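Local coordinates for Non-structural protein (PDB 3IFU), which is the Nsp1alpha part of an arterivirus polyprotein, a zinc-binding papain-like cysteine protease that probably also suppresses the host interferon-beta response, at residues L39-L49 and R52-R63; W77-A85 and R97-Y106. One frame throughout, in Å; residues are numbered along the deposited sequence.

Overall arrangement
From the N terminus the chain passes the first zinc site and the small hairpin 16-18/23-25, then runs into contact 1, where 52-63 folds back on 39-49 across only two intervening residues. Contact 1 therefore closes a short loop within the long connection from strand 23-25 to helix 81-87. That loop is complete before contact 2 opens, so the two lie in series, neither nested nor crossed. Contact 2 closes a longer loop by packing 77-85 against helix 94-108. Their centres are about 18 Å apart, yet they touch: Trp-59 NE1 lies 2.8 Å from Tyr-106 O, a probable hydrogen bond, and Leu-47 packs on Leu-78 and Tyr-106, tying this loop to the helical pair.

Contact 1 of 2, residues L39-L49 and R52-R63; sequences LQVPELGVLGL and RPEEPLRWTLPR
Leu-44 is the central bump of this contact, its two methyls lodged between Pro-53, Leu-57 and Trp-59. Leu-44 CD1 butts against the proline ring, 3.6 Å from Pro-53 CD. Leu-44 CD2 reaches Trp-59 CZ3 at 3.7 Å and slides past Leu-57. Leu-47 comes to the edge of the same indole, near its plane, with Leu-47 CD2 3.9 Å from Trp-59 CH2. In return Leu-61, its CG anti to the backbone N (chi1 -179°), turns CD2 in against Leu-47 CB, and its side chain lies along the backbone of Leu-44 and Gly-45, where glycine's missing side chain lets the chains come close. Beside it, Glu-43 O is gripped twice: Leu-61 N donates at 3.0 Å in the carbonyl plane, nearly straight at 170°, and Thr-60 OG1 donates at 2.8 Å, tilted from that plane. At one end Val-41 CG2 rests 3.5 Å from Arg-52 CG, whose extended chain crosses Leu-39. At the other, Leu-49 CD1 sits over one face of the Arg-63 guanidinium. Two overlapping type I turns, Val-41 to Leu-44 and Pro-42 to Gly-45, present Glu-43 O to the returning chain, and Leu-44 pairs with Leu-61 in an isolated beta bridge within the long loop from strand 23-25 to helix 81-87.

Contact 2 of 2, residues W77-A85 and R97-Y106; sequences WLSAIFPIA and RMVRVAAEIY
Two helices of the papain-like protease domain meet here in its buried core, helix 81-87 and the turn before it against helix 94-108, with Ile-81 as a knob in a hole formed by Met-98, Val-101, Ala-102 and Ile-105. The short axes pass 9.1 Å apart at 131°. Ile-81 divides its branches: CG2, anti to the backbone N, points into the hole, 3.8 Å from Met-98 SD and 4.0 Å from Ala-102 CB, whereas Ile-81 CD1 reaches the edge of the Tyr-106 ring, 3.5 Å from Tyr-106 CE1 and in its plane. Trp-77 turns the edge of its six-membered ring toward the face of Tyr-106, making a T-shaped pair with planes at 78° and centroids 5.3 Å apart; Trp-77 CH2 stands above the middle of the phenol. Leu-78 CD2 crosses near the phenol end, whose OH is hydrogen-bonded to Val-16 O. Farther along, Met-98 bends at chi2 (54°) and again at chi3, which curls Met-98 CE back to the edge of the Phe-82 ring, 3.7 Å from Phe-82 CD1. Small Ala-85 lets the helices draw together, its CB 3.9 Å from Met-98 CA and also against Val-101. Strand 16-18 adds Phe-17 beside Ile-81 and Met-98, and Cys-76, a ligand of the second zinc, directly precedes Trp-77. The contact thus rests on apolar shape and the aromatic pair: dispersion and exclusion of water hold the helices, while the bond to Val-16 satisfies the tyrosine hydroxyl and is consistent with a ring of fixed orientation, met by Trp-77 over a face and by Ile-81 at its edge.

Contact 1 of 2, residues L39-L49 and R52-R63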
loop_
_atom_site.group_PDB
_atom_site.type_symbol
_atom_site.label_atom_id
_atom_site.label_comp_id
_atom_site.label_asym_id
_atom_site.label_seq_id
_atom_site.Cartn_x
_atom_site.Cartn_y
_atom_site.Cartn_z
ATOM N N LEU A 39 28.559 -9.260 12.417
ATOM C CA LEU A 39 27.347 -9.749 13.050
ATOM C C LEU A 39 26.583 -10.619 12.056
ATOM O O LEU A 39 25.847 -11.524 12.448
ATOM C CB LEU A 39 26.488 -8.563 13.496
ATOM C CG LEU A 39 27.079 -7.694 14.612
ATOM C CD1 LEU A 39 26.341 -6.373 14.689
ATOM C CD2 LEU A 39 26.998 -8.440 15.939
ATOM N N GLN A 40 26.770 -10.340 10.768
ATOM C CA GLN A 40 26.108 -11.093 9.712
ATOM C C GLN A 40 26.145 -12.585 10.006
ATOM O O GLN A 40 27.138 -13.101 10.515
ATOM C CB GLN A 40 26.773 -10.816 8.360
ATOM C CG GLN A 40 26.394 -9.479 7.730
ATOM C CD GLN A 40 27.134 -9.216 6.429
ATOM O OE1 GLN A 40 27.656 -10.142 5.802
ATOM N NE2 GLN A 40 27.173 -7.952 6.009
ATOM N N VAL A 41 25.048 -13.266 9.689
ATOM C CA VAL A 41 24.923 -14.702 9.907
ATOM C C VAL A 41 24.905 -15.402 8.551
ATOM O O VAL A 41 23.846 -15.649 7.977
ATOM C CB VAL A 41 23.625 -15.034 10.682
ATOM C CG1 VAL A 41 23.508 -16.527 10.902
ATOM C CG2 VAL A 41 23.623 -14.311 12.014
ATOM N N PRO A 42 26.093 -15.733 8.025
ATOM C CA PRO A 42 26.263 -16.402 6.731
ATOM C C PRO A 42 25.265 -17.511 6.436
ATOM O O PRO A 42 24.854 -17.689 5.289
ATOM C CB PRO A 42 27.694 -16.918 6.803
ATOM C CG PRO A 42 28.384 -15.830 7.581
ATOM C CD PRO A 42 27.395 -15.564 8.701
ATOM N N GLU A 43 24.868 -18.249 7.466
ATOM C CA GLU A 43 23.935 -19.356 7.286
ATOM C C GLU A 43 22.519 -18.913 6.910
ATOM O O GLU A 43 21.682 -19.746 6.551
ATOM C CB GLU A 43 23.876 -20.212 8.560
ATOM C CG GLU A 43 25.236 -20.517 9.180
ATOM C CD GLU A 43 25.693 -19.440 10.157
ATOM O OE1 GLU A 43 25.095 -19.335 11.252
ATOM O OE2 GLU A 43 26.643 -18.696 9.831
ATOM N N LEU A 44 22.251 -17.609 6.985
ATOM C CA LEU A 44 20.925 -17.079 6.659
ATOM C C LEU A 44 20.866 -16.244 5.379
ATOM O O LEU A 44 20.177 -15.227 5.340
ATOM C CB LEU A 44 20.395 -16.234 7.820
ATOM C CG LEU A 44 20.035 -16.926 9.133
ATOM C CD1 LEU A 44 19.576 -15.884 10.133
ATOM C CD2 LEU A 44 18.943 -17.951 8.894
ATOM N N GLY A 45 21.582 -16.678 4.343
ATOM C CA GLY A 45 21.597 -15.968 3.071
ATOM C C GLY A 45 21.408 -14.463 3.137
ATOM O O GLY A 45 22.104 -13.762 3.879
ATOM N N VAL A 46 20.461 -13.967 2.346
ATOM C CA VAL A 46 20.147 -12.538 2.293
ATOM C C VAL A 46 19.656 -12.002 3.638
ATOM O O VAL A 46 19.981 -10.875 4.023
ATOM C CB VAL A 46 19.065 -12.255 1.231
ATOM C CG1 VAL A 46 18.737 -10.771 1.194
ATOM C CG2 VAL A 46 19.550 -12.731 -0.126
ATOM N N LEU A 47 18.866 -12.810 4.343
ATOM C CA LEU A 47 18.328 -12.427 5.646
ATOM C C LEU A 47 19.448 -12.149 6.652
ATOM O O LEU A 47 19.382 -11.193 7.429
ATOM C CB LEU A 47 17.417 -13.536 6.175
ATOM C CG LEU A 47 16.755 -13.282 7.525
ATOM C CD1 LEU A 47 15.967 -11.987 7.484
ATOM C CD2 LEU A 47 15.854 -14.439 7.859
ATOM N N GLY A 48 20.477 -12.992 6.622
ATOM C CA GLY A 48 21.604 -12.832 7.522
ATOM C C GLY A 48 22.347 -11.527 7.307
ATOM O O GLY A 48 23.152 -11.122 8.142
ATOM N N LEU A 49 22.081 -10.869 6.185
ATOM C CA LEU A 49 22.730 -9.598 5.889
ATOM C C LEU A 49 22.077 -8.472 6.703
ATOM O O LEU A 49 22.569 -7.343 6.727
ATOM C CB LEU A 49 22.626 -9.288 4.390
ATOM C CG LEU A 49 22.952 -10.432 3.417
ATOM C CD1 LEU A 49 22.761 -9.960 1.985
ATOM C CD2 LEU A 49 24.374 -10.910 3.637
ATOM N N ARG A 52 20.196 -11.049 12.688
ATOM C CA ARG A 52 21.064 -11.933 13.456
ATOM C C ARG A 52 20.238 -12.432 14.637
ATOM O O ARG A 52 20.081 -11.722 15.631
ATOM C CB ARG A 52 22.272 -11.147 13.973
ATOM C CG ARG A 52 23.398 -11.985 14.567
ATOM C CD ARG A 52 24.500 -11.076 15.118
ATOM N NE ARG A 52 25.752 -11.785 15.378
ATOM C CZ ARG A 52 25.855 -12.886 16.118
ATOM N NH1 ARG A 52 24.779 -13.421 16.684
ATOM N NH2 ARG A 52 27.041 -13.454 16.296
ATOM N N PRO A 53 19.699 -13.658 14.549
ATOM C CA PRO A 53 18.887 -14.205 15.640
ATOM C C PRO A 53 19.613 -14.259 16.984
ATOM O O PRO A 53 20.798 -13.940 17.082
ATOM C CB PRO A 53 18.502 -15.586 15.124
ATOM C CG PRO A 53 19.686 -15.965 14.308
ATOM C CD PRO A 53 19.979 -14.695 13.544
ATOM N N GLU A 54 18.889 -14.667 18.017
ATOM C CA GLU A 54 19.438 -14.757 19.364
ATOM C C GLU A 54 20.131 -16.076 19.665
ATOM O O GLU A 54 21.112 -16.114 20.410
ATOM C CB GLU A 54 18.324 -14.540 20.390
ATOM C CG GLU A 54 18.154 -13.098 20.803
ATOM C CD GLU A 54 19.343 -12.594 21.600
ATOM O OE1 GLU A 54 20.358 -13.327 21.679
ATOM O OE2 GLU A 54 19.259 -11.467 22.141
ATOM N N GLU A 55 19.615 -17.151 19.083
ATOM C CA GLU A 55 20.156 -18.477 19.321
ATOM C C GLU A 55 20.232 -19.293 18.022
ATOM O O GLU A 55 20.554 -18.741 16.973
ATOM C CB GLU A 55 19.282 -19.159 20.364
ATOM C CG GLU A 55 19.198 -18.428 21.677
ATOM C CD GLU A 55 18.441 -19.222 22.713
ATOM O OE1 GLU A 55 18.364 -18.762 23.865
ATOM O OE2 GLU A 55 17.928 -20.308 22.371
ATOM N N PRO A 56 19.959 -20.616 18.068
ATOM C CA PRO A 56 20.039 -21.360 16.807
ATOM C C PRO A 56 19.197 -20.765 15.690
ATOM O O PRO A 56 18.693 -19.647 15.789
ATOM C CB PRO A 56 19.547 -22.752 17.196
ATOM C CG PRO A 56 20.056 -22.900 18.587
ATOM C CD PRO A 56 19.731 -21.550 19.192
ATOM N N LEU A 57 19.038 -21.544 14.631
ATOM C CA LEU A 57 18.273 -21.122 13.478
ATOM C C LEU A 57 16.964 -21.891 13.362
ATOM O O LEU A 57 15.899 -21.289 13.274
ATOM C CB LEU A 57 19.109 -21.321 12.210
ATOM C CG LEU A 57 20.162 -20.270 11.843
ATOM C CD1 LEU A 57 20.949 -19.831 13.066
ATOM C CD2 LEU A 57 21.080 -20.853 10.783
ATOM N N ARG A 58 17.076 -23.219 13.371
ATOM C CA ARG A 58 15.970 -24.173 13.244
ATOM C C ARG A 58 15.685 -24.442 11.763
ATOM O O ARG A 58 14.947 -25.362 11.412
ATOM C CB ARG A 58 14.707 -23.716 14.007
ATOM C CG ARG A 58 13.792 -22.716 13.317
ATOM C CD ARG A 58 12.677 -22.231 14.258
ATOM N NE ARG A 58 11.584 -23.196 14.415
ATOM C CZ ARG A 58 11.341 -23.912 15.515
ATOM N NH1 ARG A 58 12.115 -23.789 16.587
ATOM N NH2 ARG A 58 10.308 -24.748 15.546
ATOM N N TRP A 59 16.294 -23.626 10.906
ATOM C CA TRP A 59 16.221 -23.756 9.449
ATOM C C TRP A 59 17.249 -22.805 8.852
ATOM O O TRP A 59 17.625 -21.817 9.486
ATOM C CB TRP A 59 14.813 -23.485 8.879
ATOM C CG TRP A 59 14.139 -22.192 9.251
ATOM C CD1 TRP A 59 13.037 -22.052 10.044
ATOM C CD2 TRP A 59 14.478 -20.871 8.802
ATOM N NE1 TRP A 59 12.667 -20.732 10.115
ATOM C CE2 TRP A 59 13.536 -19.985 9.366
ATOM C CE3 TRP A 59 15.487 -20.350 7.982
ATOM C CZ2 TRP A 59 13.571 -18.607 9.138
ATOM C CZ3 TRP A 59 15.525 -18.984 7.755
ATOM C CH2 TRP A 59 14.572 -18.126 8.332
ATOM N N THR A 60 17.722 -23.105 7.645
ATOM C CA THR A 60 18.738 -22.265 7.018
ATOM C C THR A 60 18.308 -21.626 5.697
ATOM O O THR A 60 17.302 -22.015 5.101
ATOM C CB THR A 60 20.059 -23.067 6.816
ATOM O OG1 THR A 60 21.149 -22.336 7.395
ATOM C CG2 THR A 60 20.346 -23.313 5.332
ATOM N N LEU A 61 19.086 -20.645 5.248
ATOM C CA LEU A 61 18.798 -19.932 4.008
ATOM C C LEU A 61 19.994 -19.878 3.052
ATOM O O LEU A 61 21.023 -19.271 3.358
ATOM C CB LEU A 61 18.347 -18.504 4.332
ATOM C CG LEU A 61 17.967 -17.599 3.159
ATOM C CD1 LEU A 61 16.758 -18.181 2.437
ATOM C CD2 LEU A 61 17.662 -16.198 3.671
ATOM N N PRO A 62 19.872 -20.525 1.880
ATOM C CA PRO A 62 20.942 -20.542 0.876
ATOM C C PRO A 62 21.104 -19.178 0.192
ATOM O O PRO A 62 20.141 -18.641 -0.356
ATOM C CB PRO A 62 20.472 -21.614 -0.111
ATOM C CG PRO A 62 19.627 -22.517 0.737
ATOM C CD PRO A 62 18.843 -21.526 1.553
ATOM N N ARG A 63 22.315 -18.623 0.234
ATOM C CA ARG A 63 22.618 -17.331 -0.393
ATOM C C ARG A 63 22.352 -17.451 -1.893
ATOM O O ARG A 63 22.714 -18.456 -2.513
ATOM C CB ARG A 63 24.090 -16.983 -0.164
ATOM C CG ARG A 63 24.350 -15.717 0.643
ATOM C CD ARG A 63 24.138 -14.454 -0.181
ATOM N NE ARG A 63 24.933 -13.346 0.350
ATOM C CZ ARG A 63 25.043 -12.148 -0.220
ATOM N NH1 ARG A 63 24.404 -11.879 -1.353
ATOM N NH2 ARG A 63 25.800 -11.216 0.345
#

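Contact 2 of 2, residues W77-A85 and R97-Y106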
loop_
_atom_site.group_PDB
_atom_site.type_symbol
_atom_site.label_atom_id
_atom_site.label_comp_id
_atom_site.label_asym_id
_atom_site.label_seq_id
_atom_site.Cartn_x
_atom_site.Cartn_y
_atom_site.Cartn_z
ATOM N N TRP A 77 8.664 -15.141 1.533
ATOM C CA TRP A 77 7.612 -14.898 2.517
ATOM C C TRP A 77 7.934 -13.670 3.361
ATOM O O TRP A 77 7.054 -13.114 4.013
ATOM C CB TRP A 77 7.419 -16.104 3.443
ATOM C CG TRP A 77 8.698 -16.705 3.936
ATOM C CD1 TRP A 77 9.383 -17.740 3.368
ATOM C CD2 TRP A 77 9.462 -16.295 5.077
ATOM N NE1 TRP A 77 10.525 -18.001 4.081
ATOM C CE2 TRP A 77 10.598 -17.131 5.140
ATOM C CE3 TRP A 77 9.298 -15.301 6.055
ATOM C CZ2 TRP A 77 11.570 -17.010 6.146
ATOM C CZ3 TRP A 77 10.266 -15.177 7.057
ATOM C CH2 TRP A 77 11.386 -16.030 7.092
ATOM N N LEU A 78 9.196 -13.251 3.352
ATOM C CA LEU A 78 9.615 -12.071 4.106
ATOM C C LEU A 78 8.889 -10.861 3.538
ATOM O O LEU A 78 8.738 -9.824 4.199
ATOM C CB LEU A 78 11.129 -11.861 3.993
ATOM C CG LEU A 78 12.030 -12.694 4.905
ATOM C CD1 LEU A 78 13.482 -12.442 4.565
ATOM C CD2 LEU A 78 11.760 -12.326 6.347
ATOM N N SER A 79 8.440 -11.020 2.299
ATOM C CA SER A 79 7.720 -9.988 1.576
ATOM C C SER A 79 6.213 -9.999 1.878
ATOM O O SER A 79 5.514 -9.037 1.586
ATOM C CB SER A 79 7.974 -10.187 0.079
ATOM O OG SER A 79 7.153 -9.355 -0.708
ATOM N N ALA A 80 5.711 -11.080 2.474
ATOM C CA ALA A 80 4.288 -11.178 2.787
ATOM C C ALA A 80 3.939 -10.746 4.213
ATOM O O ALA A 80 2.761 -10.540 4.534
ATOM C CB ALA A 80 3.801 -12.595 2.543
ATOM N N ILE A 81 4.958 -10.586 5.056
ATOM C CA ILE A 81 4.743 -10.193 6.445
ATOM C C ILE A 81 3.948 -8.889 6.641
ATOM O O ILE A 81 2.936 -8.876 7.351
ATOM C CB ILE A 81 6.089 -10.107 7.213
ATOM C CG1 ILE A 81 6.814 -11.457 7.123
ATOM C CG2 ILE A 81 5.838 -9.755 8.672
ATOM C CD1 ILE A 81 8.001 -11.593 8.025
ATOM N N PHE A 82 4.388 -7.806 6.008
ATOM C CA PHE A 82 3.696 -6.531 6.137
ATOM C C PHE A 82 2.260 -6.528 5.584
ATOM O O PHE A 82 1.335 -6.104 6.276
ATOM C CB PHE A 82 4.499 -5.404 5.474
ATOM C CG PHE A 82 3.832 -4.068 5.563
ATOM C CD1 PHE A 82 3.738 -3.404 6.782
ATOM C CD2 PHE A 82 3.221 -3.507 4.449
ATOM C CE1 PHE A 82 3.036 -2.202 6.895
ATOM C CE2 PHE A 82 2.520 -2.307 4.552
ATOM C CZ PHE A 82 2.428 -1.656 5.781
ATOM N N PRO A 83 2.052 -6.976 4.329
ATOM C CA PRO A 83 0.691 -6.986 3.775
ATOM C C PRO A 83 -0.316 -7.782 4.610
ATOM O O PRO A 83 -1.452 -7.343 4.811
ATOM C CB PRO A 83 0.889 -7.587 2.389
ATOM C CG PRO A 83 2.240 -7.118 2.031
ATOM C CD PRO A 83 3.029 -7.350 3.292
ATOM N N ILE A 84 0.092 -8.956 5.086
ATOM C CA ILE A 84 -0.800 -9.778 5.905
ATOM C C ILE A 84 -1.116 -9.067 7.221
ATOM O O ILE A 84 -2.248 -9.095 7.691
ATOM C CB ILE A 84 -0.185 -11.170 6.212
ATOM C CG1 ILE A 84 -0.119 -12.005 4.931
ATOM C CG2 ILE A 84 -1.009 -11.876 7.269
ATOM C CD1 ILE A 84 0.708 -13.265 5.055
ATOM N N ALA A 85 -0.119 -8.423 7.807
ATOM C CA ALA A 85 -0.340 -7.708 9.052
ATOM C C ALA A 85 -1.228 -6.477 8.850
ATOM O O ALA A 85 -2.125 -6.226 9.654
ATOM C CB ALA A 85 0.991 -7.302 9.669
ATOM N N ARG A 97 -0.063 -6.827 15.967
ATOM C CA ARG A 97 -0.294 -7.691 14.815
ATOM C C ARG A 97 0.983 -7.981 14.022
ATOM O O ARG A 97 1.252 -9.129 13.681
ATOM C CB ARG A 97 -1.324 -7.041 13.898
ATOM C CG ARG A 97 -1.889 -7.977 12.879
ATOM C CD ARG A 97 -2.588 -9.123 13.570
ATOM N NE ARG A 97 -2.866 -10.210 12.644
ATOM C CZ ARG A 97 -3.337 -11.390 13.015
ATOM N NH1 ARG A 97 -3.574 -11.623 14.295
ATOM N NH2 ARG A 97 -3.576 -12.324 12.111
ATOM N N MET A 98 1.758 -6.938 13.722
ATOM C CA MET A 98 3.005 -7.082 12.973
ATOM C C MET A 98 3.934 -8.060 13.672
ATOM O O MET A 98 4.510 -8.954 13.044
ATOM C CB MET A 98 3.694 -5.722 12.828
ATOM C CG MET A 98 5.161 -5.768 12.362
ATOM S SD MET A 98 5.521 -6.672 10.812
ATOM C CE MET A 98 4.766 -5.647 9.587
ATOM N N VAL A 99 4.059 -7.891 14.983
ATOM C CA VAL A 99 4.915 -8.739 15.802
ATOM C C VAL A 99 4.486 -10.220 15.843
ATOM O O VAL A 99 5.339 -11.112 15.808
ATOM C CB VAL A 99 4.998 -8.170 17.233
ATOM C CG1 VAL A 99 5.796 -9.090 18.120
ATOM C CG2 VAL A 99 5.632 -6.790 17.194
ATOM N N ARG A 100 3.180 -10.481 15.907
ATOM C CA ARG A 100 2.668 -11.853 15.948
ATOM C C ARG A 100 2.771 -12.526 14.579
ATOM O O ARG A 100 3.047 -13.720 14.486
ATOM C CB ARG A 100 1.206 -11.868 16.396
ATOM C CG ARG A 100 0.944 -11.153 17.711
ATOM C CD ARG A 100 1.369 -11.980 18.902
ATOM N NE ARG A 100 0.544 -13.175 19.050
ATOM C CZ ARG A 100 0.738 -14.097 19.985
ATOM N NH1 ARG A 100 1.727 -13.955 20.849
ATOM N NH2 ARG A 100 -0.051 -15.162 20.052
ATOM N N VAL A 101 2.534 -11.751 13.521
ATOM C CA VAL A 101 2.606 -12.253 12.151
ATOM C C VAL A 101 4.038 -12.651 11.760
ATOM O O VAL A 101 4.250 -13.691 11.133
ATOM C CB VAL A 101 2.095 -11.196 11.161
ATOM C CG1 VAL A 101 2.395 -11.624 9.733
ATOM C CG2 VAL A 101 0.610 -10.997 11.353
ATOM N N ALA A 102 5.014 -11.821 12.125
ATOM C CA ALA A 102 6.412 -12.105 11.812
ATOM C C ALA A 102 6.858 -13.372 12.545
ATOM O O ALA A 102 7.397 -14.294 11.938
ATOM C CB ALA A 102 7.289 -10.926 12.216
ATOM N N ALA A 103 6.605 -13.411 13.852
ATOM C CA ALA A 103 6.976 -14.552 14.689
ATOM C C ALA A 103 6.425 -15.864 14.141
ATOM O O ALA A 103 7.139 -16.861 14.085
ATOM C CB ALA A 103 6.485 -14.336 16.138
ATOM N N GLU A 104 5.152 -15.863 13.751
ATOM C CA GLU A 104 4.531 -17.062 13.201
ATOM C C GLU A 104 5.247 -17.524 11.935
ATOM O O GLU A 104 5.696 -18.661 11.843
ATOM C CB GLU A 104 3.061 -16.809 12.861
ATOM C CG GLU A 104 2.096 -16.975 14.006
ATOM C CD GLU A 104 2.078 -18.391 14.567
ATOM O OE1 GLU A 104 2.357 -19.350 13.810
ATOM O OE2 GLU A 104 1.768 -18.542 15.768
ATOM N N ILE A 105 5.353 -16.621 10.966
ATOM C CA ILE A 105 5.985 -16.919 9.688
ATOM C C ILE A 105 7.458 -17.311 9.844
ATOM O O ILE A 105 7.892 -18.325 9.288
ATOM C CB ILE A 105 5.803 -15.714 8.714
ATOM C CG1 ILE A 105 4.311 -15.567 8.364
ATOM C CG2 ILE A 105 6.618 -15.916 7.455
ATOM C CD1 ILE A 105 3.977 -14.419 7.453
ATOM N N TYR A 106 8.218 -16.528 10.606
ATOM C CA TYR A 106 9.626 -16.843 10.841
ATOM C C TYR A 106 9.766 -18.254 11.408
ATOM O O TYR A 106 10.626 -19.026 10.977
ATOM C CB TYR A 106 10.251 -15.858 11.831
ATOM C CG TYR A 106 10.936 -14.690 11.186
ATOM C CD1 TYR A 106 10.213 -13.753 10.454
ATOM C CD2 TYR A 106 12.310 -14.510 11.317
ATOM C CE1 TYR A 106 10.836 -12.666 9.868
ATOM C CE2 TYR A 106 12.950 -13.423 10.731
ATOM C CZ TYR A 106 12.207 -12.508 10.005
ATOM O OH TYR A 106 12.831 -11.454 9.387
#